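Ketosynthase (Streptomyces sp. MSC090213JE08, PDB 6KXD) probably catalyses the decarboxylative condensation of an acyl group with malonyl carried on acyl carrier protein, extending a polyketide chain. Local coordinates at residues Thr13-Ile18 against Gly236-Glu241; Tyr260-Asp265 against Asn398-Ile403; Val330-Gly335 against Pro360-Arg365. All blocks are in the same frame, centred on the assembly; numbering follows the deposited sequence.

Overall arrangement
All three contacts are buried, but they sit in different parts of the fold. Interactions 1 and 2 are antiparallel strand pairs joined in one continuous strand network, their centres about 20 Å apart; strands 10-19 and 255-264, one from each, are neighbours in it. Both combine backbone bonds with a polar side-chain group near one end: a carboxylate gripped by arginines in interaction 1, an amide-carboxylate-water cluster in interaction 2. Interaction 2 also reaches a neighbouring subunit, through Asn-398. Interaction 3, centred about 23 and 22 Å from their centres, joins a short helix to a loop through one hydrogen bond and apolar contacts, with Asn-363 partly exposed. Its segments fall within the chain loop that interaction 2 closes.

Interaction 1: residues Thr13-Ile18 against Gly236-Glu241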
loop_
_atom_site.group_PDB
_atom_site.type_symbol
_atom_site.label_atom_id
_atom_site.label_comp_id
_atom_site.label_asym_id
_atom_site.label_seq_id
_atom_site.Cartn_x
_atom_site.Cartn_y
_atom_site.Cartn_z
ATOM N N THR A 13 17.261 12.767 6.530
ATOM C CA THR A 13 18.266 12.739 7.576
ATOM C C THR A 13 18.814 11.338 7.838
ATOM O O THR A 13 19.804 11.207 8.555
ATOM C CB THR A 13 17.697 13.341 8.857
ATOM O OG1 THR A 13 16.496 12.638 9.163
ATOM C CG2 THR A 13 17.403 14.814 8.696
ATOM N N GLY A 14 18.190 10.282 7.302
ATOM C CA GLY A 14 18.704 8.936 7.535
ATOM C C GLY A 14 18.339 7.996 6.404
ATOM O O GLY A 14 17.275 8.135 5.810
ATOM N N PHE A 15 19.260 7.089 6.086
ATOM C CA PHE A 15 19.068 6.046 5.109
ATOM C C PHE A 15 19.406 4.709 5.732
ATOM O O PHE A 15 20.458 4.551 6.362
ATOM C CB PHE A 15 19.990 6.197 3.893
ATOM C CG PHE A 15 19.801 7.442 3.064
ATOM C CD1 PHE A 15 18.547 7.993 2.871
ATOM C CD2 PHE A 15 20.882 8.029 2.417
ATOM C CE1 PHE A 15 18.379 9.119 2.083
ATOM C CE2 PHE A 15 20.710 9.140 1.609
ATOM C CZ PHE A 15 19.458 9.686 1.445
ATOM N N GLY A 16 18.509 3.754 5.548
ATOM C CA GLY A 16 18.749 2.410 5.903
ATOM C C GLY A 16 18.603 1.540 4.678
ATOM O O GLY A 16 17.613 1.673 3.975
ATOM N N VAL A 17 19.550 0.621 4.479
ATOM C CA VAL A 17 19.648 -0.182 3.249
ATOM C C VAL A 17 20.039 -1.621 3.585
ATOM O O VAL A 17 21.086 -1.851 4.210
ATOM C CB VAL A 17 20.679 0.403 2.262
ATOM C CG1 VAL A 17 20.765 -0.476 1.009
ATOM C CG2 VAL A 17 20.405 1.847 1.902
ATOM N N ILE A 18 19.220 -2.557 3.102
ATOM C CA ILE A 18 19.445 -3.962 2.984
ATOM C C ILE A 18 19.292 -4.290 1.508
ATOM O O ILE A 18 18.185 -4.266 1.018
ATOM C CB ILE A 18 18.419 -4.801 3.760
ATOM C CG1 ILE A 18 18.396 -4.512 5.264
ATOM C CG2 ILE A 18 18.650 -6.268 3.478
ATOM C CD1 ILE A 18 19.474 -5.223 6.026
ATOM N N GLY A 236 14.697 -0.446 1.617
ATOM C CA GLY A 236 15.219 0.836 1.829
ATOM C C GLY A 236 14.279 1.623 2.685
ATOM O O GLY A 236 13.076 1.643 2.408
ATOM N N ILE A 237 14.830 2.215 3.737
ATOM C CA ILE A 237 14.074 3.086 4.606
ATOM C C ILE A 237 14.771 4.422 4.657
ATOM O O ILE A 237 15.996 4.495 4.913
ATOM C CB ILE A 237 13.860 2.473 5.997
ATOM C CG1 ILE A 237 13.126 1.133 5.914
ATOM C CG2 ILE A 237 13.114 3.441 6.883
ATOM C CD1 ILE A 237 11.654 1.261 5.504
ATOM N N LEU A 238 13.969 5.467 4.459
ATOM C CA LEU A 238 14.423 6.814 4.498
ATOM C C LEU A 238 13.794 7.502 5.703
ATOM O O LEU A 238 12.595 7.363 5.947
ATOM C CB LEU A 238 14.027 7.533 3.211
ATOM C CG LEU A 238 14.667 6.998 1.931
ATOM C CD1 LEU A 238 13.867 5.825 1.385
ATOM C CD2 LEU A 238 14.774 8.086 0.880
ATOM N N VAL A 239 14.618 8.226 6.470
ATOM C CA VAL A 239 14.085 9.133 7.473
ATOM C C VAL A 239 13.844 10.490 6.815
ATOM O O VAL A 239 14.812 11.145 6.345
ATOM C CB VAL A 239 15.007 9.255 8.707
ATOM C CG1 VAL A 239 14.368 10.147 9.763
ATOM C CG2 VAL A 239 15.348 7.890 9.283
ATOM N N LEU A 240 12.568 10.904 6.792
ATOM C CA LEU A 240 12.150 12.194 6.377
ATOM C C LEU A 240 11.842 13.005 7.633
ATOM O O LEU A 240 11.245 12.471 8.568
ATOM C CB LEU A 240 10.878 12.130 5.528
ATOM C CG LEU A 240 11.068 11.784 4.056
ATOM C CD1 LEU A 240 11.542 10.356 3.898
ATOM C CD2 LEU A 240 9.764 12.003 3.303
ATOM N N GLU A 241 12.176 14.288 7.599
ATOM C CA GLU A 241 11.996 15.173 8.747
ATOM C C GLU A 241 11.715 16.578 8.263
ATOM O O GLU A 241 12.230 16.971 7.223
ATOM C CB GLU A 241 13.272 15.231 9.584
ATOM C CG GLU A 241 13.393 14.129 10.606
ATOM C CD GLU A 241 14.561 14.332 11.568
ATOM O OE1 GLU A 241 15.606 13.674 11.362
ATOM O OE2 GLU A 241 14.419 15.145 12.522
#
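Thr-13 and Glu-241 meet at one end of this strand pair, where the hydroxyl OG1 of Thr-13 donates to Glu-241 OE1 over 2.6 Å. The hydroxyl arrives on the anti side of the carboxylate, 18° out of its plane, and the two side chains cross at about a right angle. Thr-13 OG1 can do this because it stands between its own backbone N and carbonyl carbon (chi1 54°); the same placement brings it to 3.3 Å from Val-239 CG1. Farther along, Gly-16 and Ile-237 form a regular reciprocal pair, with Gly-16 N 2.7 Å from Ile-237 O. Opposite Val-239 the register shifts, as in a classic-type beta bulge: Thr-13 leaves beta geometry (psi -12°), Val-239 N donates to Gly-14 O, but Val-239 O takes Thr-13 N, so Gly-14 N is buried without a partner in the model. On the glycine side, Val-239 CG2 lies over bare backbone, 3.9 Å from Gly-14 CA. On the other face Phe-15 CE1 touches Leu-238 CD2 at 3.9 Å, the leucine meeting the ring obliquely.

These are strands 10-19 and 234-242 of the thiolase fold, in which helices cover both faces of a sheet. Phe-15, Val-17 and Leu-238 pack on Ile-347 of helix 341-355, while Ile-237 and Ile-18 face helix 77-93. On its other edge strand 234-242 pairs antiparallel with strand 191-198, with Leu-238 bonded through its backbone to Cys-194.

Beyond this shell, the carboxylate of Glu-241 is held by salt bridges from Arg-249 to OE1 and from Arg-103 to OE2, with Ser-245 OG also bonded to OE2. These partners probably fix its rotation, and the arginines would probably stabilise its ionised form. Phe-15 stacks on His-254, and its backbone N is bonded to Asp-92 OD2.

Interaction 2: residues Tyr260-Asp265 against Asn398-Ile403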
loop_
_atom_site.group_PDB
_atom_site.type_symbol
_atom_site.label_atom_id
_atom_site.label_comp_id
_atom_site.label_asym_id
_atom_site.label_seq_id
_atom_site.Cartn_x
_atom_site.Cartn_y
_atom_site.Cartn_z
ATOM N N TYR A 260 6.894 15.154 -5.355
ATOM C CA TYR A 260 6.625 13.976 -6.120
ATOM C C TYR A 260 5.340 14.169 -6.915
ATOM O O TYR A 260 4.570 15.154 -6.724
ATOM C CB TYR A 260 6.604 12.746 -5.201
ATOM C CG TYR A 260 5.340 12.496 -4.421
ATOM C CD1 TYR A 260 4.985 13.340 -3.377
ATOM C CD2 TYR A 260 4.554 11.367 -4.640
ATOM C CE1 TYR A 260 3.868 13.103 -2.598
ATOM C CE2 TYR A 260 3.442 11.103 -3.849
ATOM C CZ TYR A 260 3.094 11.978 -2.837
ATOM O OH TYR A 260 2.040 11.833 -2.017
ATOM N N GLY A 261 5.129 13.226 -7.826
ATOM C CA GLY A 261 3.941 13.180 -8.610
ATOM C C GLY A 261 3.415 11.764 -8.679
ATOM O O GLY A 261 4.182 10.805 -8.795
ATOM N N LEU A 262 2.086 11.642 -8.650
ATOM C CA LEU A 262 1.416 10.397 -8.826
ATOM C C LEU A 262 0.526 10.586 -10.021
ATOM O O LEU A 262 -0.196 11.579 -10.098
ATOM C CB LEU A 262 0.545 10.079 -7.607
ATOM C CG LEU A 262 1.311 9.861 -6.308
ATOM C CD1 LEU A 262 0.325 9.589 -5.181
ATOM C CD2 LEU A 262 2.284 8.690 -6.451
ATOM N N SER A 263 0.568 9.600 -10.902
ATOM C CA SER A 263 -0.381 9.437 -11.951
ATOM C C SER A 263 -0.800 7.983 -12.073
ATOM O O SER A 263 -0.120 7.077 -11.618
ATOM C CB SER A 263 0.160 9.912 -13.272
ATOM O OG SER A 263 1.275 9.132 -13.636
ATOM N N CYS A 264 -1.939 7.826 -12.736
ATOM C CA CYS A 264 -2.427 6.598 -13.038
ATOM C C CYS A 264 -2.656 6.537 -14.543
ATOM O O CYS A 264 -3.277 7.437 -15.153
ATOM C CB CYS A 264 -3.708 6.298 -12.274
ATOM S SG CYS A 264 -4.297 4.642 -12.635
ATOM N N ASP A 265 -2.192 5.453 -15.155
ATOM C CA ASP A 265 -2.347 5.318 -16.630
ATOM C C ASP A 265 -3.816 5.134 -17.036
ATOM O O ASP A 265 -4.216 5.562 -18.130
ATOM C CB ASP A 265 -1.601 4.124 -17.212
ATOM C CG ASP A 265 -0.118 4.025 -16.882
ATOM O OD1 ASP A 265 0.498 5.080 -16.628
ATOM O OD2 ASP A 265 0.416 2.865 -16.983
ATOM N N ASN A 398 0.256 2.401 -12.024
ATOM C CA ASN A 398 0.563 3.237 -10.941
ATOM C C ASN A 398 1.947 3.821 -11.186
ATOM O O ASN A 398 2.915 3.057 -11.268
ATOM C CB ASN A 398 0.601 2.446 -9.644
ATOM C CG ASN A 398 -0.765 2.109 -9.072
ATOM O OD1 ASN A 398 -0.813 1.677 -7.937
ATOM N ND2 ASN A 398 -1.862 2.334 -9.785
ATOM N N ASN A 399 2.020 5.129 -11.350
ATOM C CA ASN A 399 3.281 5.788 -11.510
ATOM C C ASN A 399 3.500 6.755 -10.358
ATOM O O ASN A 399 2.577 7.483 -9.947
ATOM C CB ASN A 399 3.370 6.572 -12.819
ATOM C CG ASN A 399 3.006 5.744 -14.021
ATOM O OD1 ASN A 399 3.724 4.812 -14.396
ATOM N ND2 ASN A 399 1.868 6.077 -14.632
ATOM N N ALA A 400 4.738 6.787 -9.869
ATOM C CA ALA A 400 5.180 7.713 -8.883
ATOM C C ALA A 400 6.605 8.165 -9.232
ATOM O O ALA A 400 7.487 7.354 -9.419
ATOM C CB ALA A 400 5.169 7.092 -7.512
ATOM N N VAL A 401 6.785 9.473 -9.232
ATOM C CA VAL A 401 8.046 10.114 -9.559
ATOM C C VAL A 401 8.405 11.036 -8.406
ATOM O O VAL A 401 7.565 11.821 -7.941
ATOM C CB VAL A 401 7.917 10.875 -10.890
ATOM C CG1 VAL A 401 9.224 11.572 -11.213
ATOM C CG2 VAL A 401 7.468 9.940 -11.995
ATOM N N LEU A 402 9.630 10.881 -7.896
ATOM C CA LEU A 402 10.123 11.599 -6.770
ATOM C C LEU A 402 11.297 12.478 -7.207
ATOM O O LEU A 402 12.129 12.012 -7.982
ATOM C CB LEU A 402 10.574 10.569 -5.742
ATOM C CG LEU A 402 11.321 11.082 -4.518
ATOM C CD1 LEU A 402 10.368 11.788 -3.576
ATOM C CD2 LEU A 402 12.037 9.932 -3.816
ATOM N N ILE A 403 11.299 13.708 -6.701
ATOM C CA ILE A 403 12.343 14.695 -6.970
ATOM C C ILE A 403 12.997 15.044 -5.643
ATOM O O ILE A 403 12.330 15.554 -4.718
ATOM C CB ILE A 403 11.818 15.964 -7.660
ATOM C CG1 ILE A 403 10.904 15.711 -8.864
ATOM C CG2 ILE A 403 12.990 16.861 -8.028
ATOM C CD1 ILE A 403 11.518 14.982 -10.024
HETATM O O HOH W 1 2.972 3.128 -16.492
#
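Asn-399 reaches across to Ser-263 and Asp-265 in an antiparallel pair, strands 255-264 and 398-405, in the C-terminal half of the thiolase fold, at the end of the pair where strand 255-264 runs out into a loop. The side chain leans over the neighbouring strand with CG beside its backbone N (chi1 -52°), and ND2 grips two acceptors. Asp-265 OD1 is 2.6 Å from Asn-399 ND2 and lies in the amide plane, while the donor stands above the carboxylate plane; the two planes are 40° apart. Ser-263 OG, 3.3 Å from Asn-399 ND2, is the longer partner; it is placed between its own backbone N and carbonyl carbon (chi1 63°) and is also bonded to Gly-276 O of helix 274-288. An alanine here removes the amide, and the Asp-265 carboxylate would probably be freer to turn, with the bridging water left without its acceptor on this strand.

On the other face, Leu-262 CD2 presses on Ala-400 CB at a tight 3.5 Å, both touching Tyr-175 of helix 172-185. Tyr-260 turns its ring away from Leu-402, leaving CB to touch CD1 of that leucine, and sends OH to Asp-182. Asn-398 ND2 binds Asn-171 OD1 of a neighbouring subunit. Asn-399 OD1, bonded also to Ser-393 OG, takes a hydrogen from a water 2.8 Å away, which donates as well to Asp-265 OD2 at 2.6 Å.

Interaction 3: residues Val330-Gly335 against Pro360-Arg365; sequences VKSMLG and PTINHR
The short helix 331-334, which follows strand 326-328 in the C-terminal half of the fold, rests here against the loop after strand 357-358. Its Ser-332 points at that loop and accepts the N-H of Ile-362, with Ser-332 OG 3.0 Å from Ile-362 N and a nearly straight bond of 168°. The hydroxyl is held between its backbone N and carbonyl carbon and also bonds to Ala-329 O, the residue just before the segment, so that OG serves as acceptor and donor at once.

Met-333 supplies the apolar half. Its chain crosses both Ile-362 and Pro-360 at about right angles: CG of Met-333 meets Ile-362 CD1 at 3.7 Å, and the bend at chi3 (-81°) carries CE of Met-333 to 3.9 Å from Pro-360 CD. Leu-32 of helix 24-34 packs on the same methionine. Farther along the loop, Asn-363 ND2 binds Val-219 O.

The short helix and Gly-335, where the chain leaves helical geometry with positive phi (69°), carry the Lys-Ser-x-x-Gly-His motif of beta-ketoacyl synthases. In relatives the lysine and histidine of this motif belong to the active site, so Lys-331 and His-336 probably do here.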
loop_
_atom_site.group_PDB
_atom_site.type_symbol
_atom_site.label_atom_id
_atom_site.label_comp_id
_atom_site.label_asym_id
_atom_site.label_seq_id
_atom_site.Cartn_x
_atom_site.Cartn_y
_atom_site.Cartn_z
ATOM N N VAL A 330 19.265 1.780 -11.942
ATOM C CA VAL A 330 19.796 1.122 -10.736
ATOM C C VAL A 330 19.467 -0.367 -10.709
ATOM O O VAL A 330 20.232 -1.163 -10.157
ATOM C CB VAL A 330 19.261 1.860 -9.488
ATOM C CG1 VAL A 330 19.558 1.128 -8.187
ATOM C CG2 VAL A 330 19.804 3.274 -9.434
ATOM N N LYS A 331 18.345 -0.779 -11.325
ATOM C CA LYS A 331 17.965 -2.173 -11.366
ATOM C C LYS A 331 18.954 -3.003 -12.204
ATOM O O LYS A 331 18.927 -4.230 -12.151
ATOM C CB LYS A 331 16.560 -2.346 -11.955
ATOM C CG LYS A 331 15.436 -1.776 -11.089
ATOM C CD LYS A 331 14.077 -2.023 -11.668
ATOM C CE LYS A 331 12.971 -1.470 -10.793
ATOM N NZ LYS A 331 13.039 0.002 -10.737
ATOM N N SER A 332 19.792 -2.326 -12.982
ATOM C CA SER A 332 20.840 -3.043 -13.687
ATOM C C SER A 332 21.708 -3.741 -12.634
ATOM O O SER A 332 22.047 -4.887 -12.824
ATOM C CB SER A 332 21.632 -2.145 -14.570
ATOM O OG SER A 332 22.314 -1.160 -13.822
ATOM N N MET A 333 21.923 -3.057 -11.491
ATOM C CA MET A 333 22.704 -3.591 -10.398
ATOM C C MET A 333 21.827 -4.387 -9.419
ATOM O O MET A 333 22.137 -5.515 -9.083
ATOM C CB MET A 333 23.406 -2.467 -9.646
ATOM C CG MET A 333 24.469 -1.770 -10.449
ATOM S SD MET A 333 25.048 -0.253 -9.647
ATOM C CE MET A 333 23.753 0.900 -10.118
ATOM N N LEU A 334 20.731 -3.785 -8.923
ATOM C CA LEU A 334 19.895 -4.436 -7.872
ATOM C C LEU A 334 19.046 -5.573 -8.403
ATOM O O LEU A 334 18.536 -6.353 -7.639
ATOM C CB LEU A 334 18.999 -3.365 -7.267
ATOM C CG LEU A 334 19.763 -2.299 -6.508
ATOM C CD1 LEU A 334 18.820 -1.282 -5.900
ATOM C CD2 LEU A 334 20.611 -2.938 -5.425
ATOM N N GLY A 335 18.839 -5.630 -9.719
ATOM C CA GLY A 335 17.736 -6.377 -10.199
ATOM C C GLY A 335 16.461 -5.646 -9.782
ATOM O O GLY A 335 16.507 -4.485 -9.335
ATOM N N PRO A 360 25.787 3.848 -12.420
ATOM C CA PRO A 360 25.723 3.382 -13.803
ATOM C C PRO A 360 24.547 2.465 -14.126
ATOM O O PRO A 360 24.045 1.748 -13.242
ATOM C CB PRO A 360 26.989 2.528 -13.966
ATOM C CG PRO A 360 27.260 2.008 -12.565
ATOM C CD PRO A 360 26.682 3.024 -11.593
ATOM N N THR A 361 24.190 2.456 -15.415
ATOM C CA THR A 361 23.460 1.367 -16.013
ATOM C C THR A 361 24.484 0.335 -16.504
ATOM O O THR A 361 25.153 0.564 -17.530
ATOM C CB THR A 361 22.570 1.854 -17.163
ATOM O OG1 THR A 361 21.893 3.034 -16.744
ATOM C CG2 THR A 361 21.614 0.780 -17.634
ATOM N N ILE A 362 24.596 -0.782 -15.780
ATOM C CA ILE A 362 25.606 -1.795 -16.015
ATOM C C ILE A 362 25.053 -2.834 -16.998
ATOM O O ILE A 362 23.930 -2.719 -17.455
ATOM C CB ILE A 362 26.074 -2.413 -14.679
ATOM C CG1 ILE A 362 25.066 -3.408 -14.081
ATOM C CG2 ILE A 362 26.434 -1.306 -13.718
ATOM C CD1 ILE A 362 25.620 -4.273 -12.941
ATOM N N ASN A 363 25.895 -3.810 -17.355
ATOM C CA ASN A 363 25.616 -4.814 -18.370
ATOM C C ASN A 363 25.195 -4.142 -19.692
ATOM O O ASN A 363 24.425 -4.716 -20.468
ATOM C CB ASN A 363 24.564 -5.824 -17.893
ATOM C CG ASN A 363 24.811 -6.345 -16.492
ATOM O OD1 ASN A 363 25.947 -6.625 -16.138
ATOM N ND2 ASN A 363 23.762 -6.465 -15.687
ATOM N N HIS A 364 25.681 -2.925 -19.941
ATOM C CA HIS A 364 25.288 -2.158 -21.112
ATOM C C HIS A 364 26.273 -2.406 -22.260
ATOM O O HIS A 364 27.442 -1.946 -22.194
ATOM C CB HIS A 364 25.189 -0.666 -20.802
ATOM C CG HIS A 364 24.344 0.070 -21.797
ATOM N ND1 HIS A 364 22.983 -0.160 -21.907
ATOM C CD2 HIS A 364 24.642 1.004 -22.730
ATOM C CE1 HIS A 364 22.487 0.617 -22.848
ATOM N NE2 HIS A 364 23.474 1.348 -23.359
ATOM N N ARG A 365 25.786 -3.120 -23.281
ATOM C CA ARG A 365 26.550 -3.393 -24.525
ATOM C C ARG A 365 26.285 -2.276 -25.534
ATOM O O ARG A 365 27.198 -1.644 -25.995
ATOM C CB ARG A 365 26.166 -4.748 -25.115
ATOM C CG ARG A 365 26.745 -5.922 -24.347
ATOM C CD ARG A 365 25.703 -6.967 -24.030
ATOM N NE ARG A 365 25.577 -8.074 -24.972
ATOM C CZ ARG A 365 24.425 -8.666 -25.274
ATOM N NH1 ARG A 365 23.295 -7.975 -25.270
ATOM N NH2 ARG A 365 24.402 -9.963 -25.534
#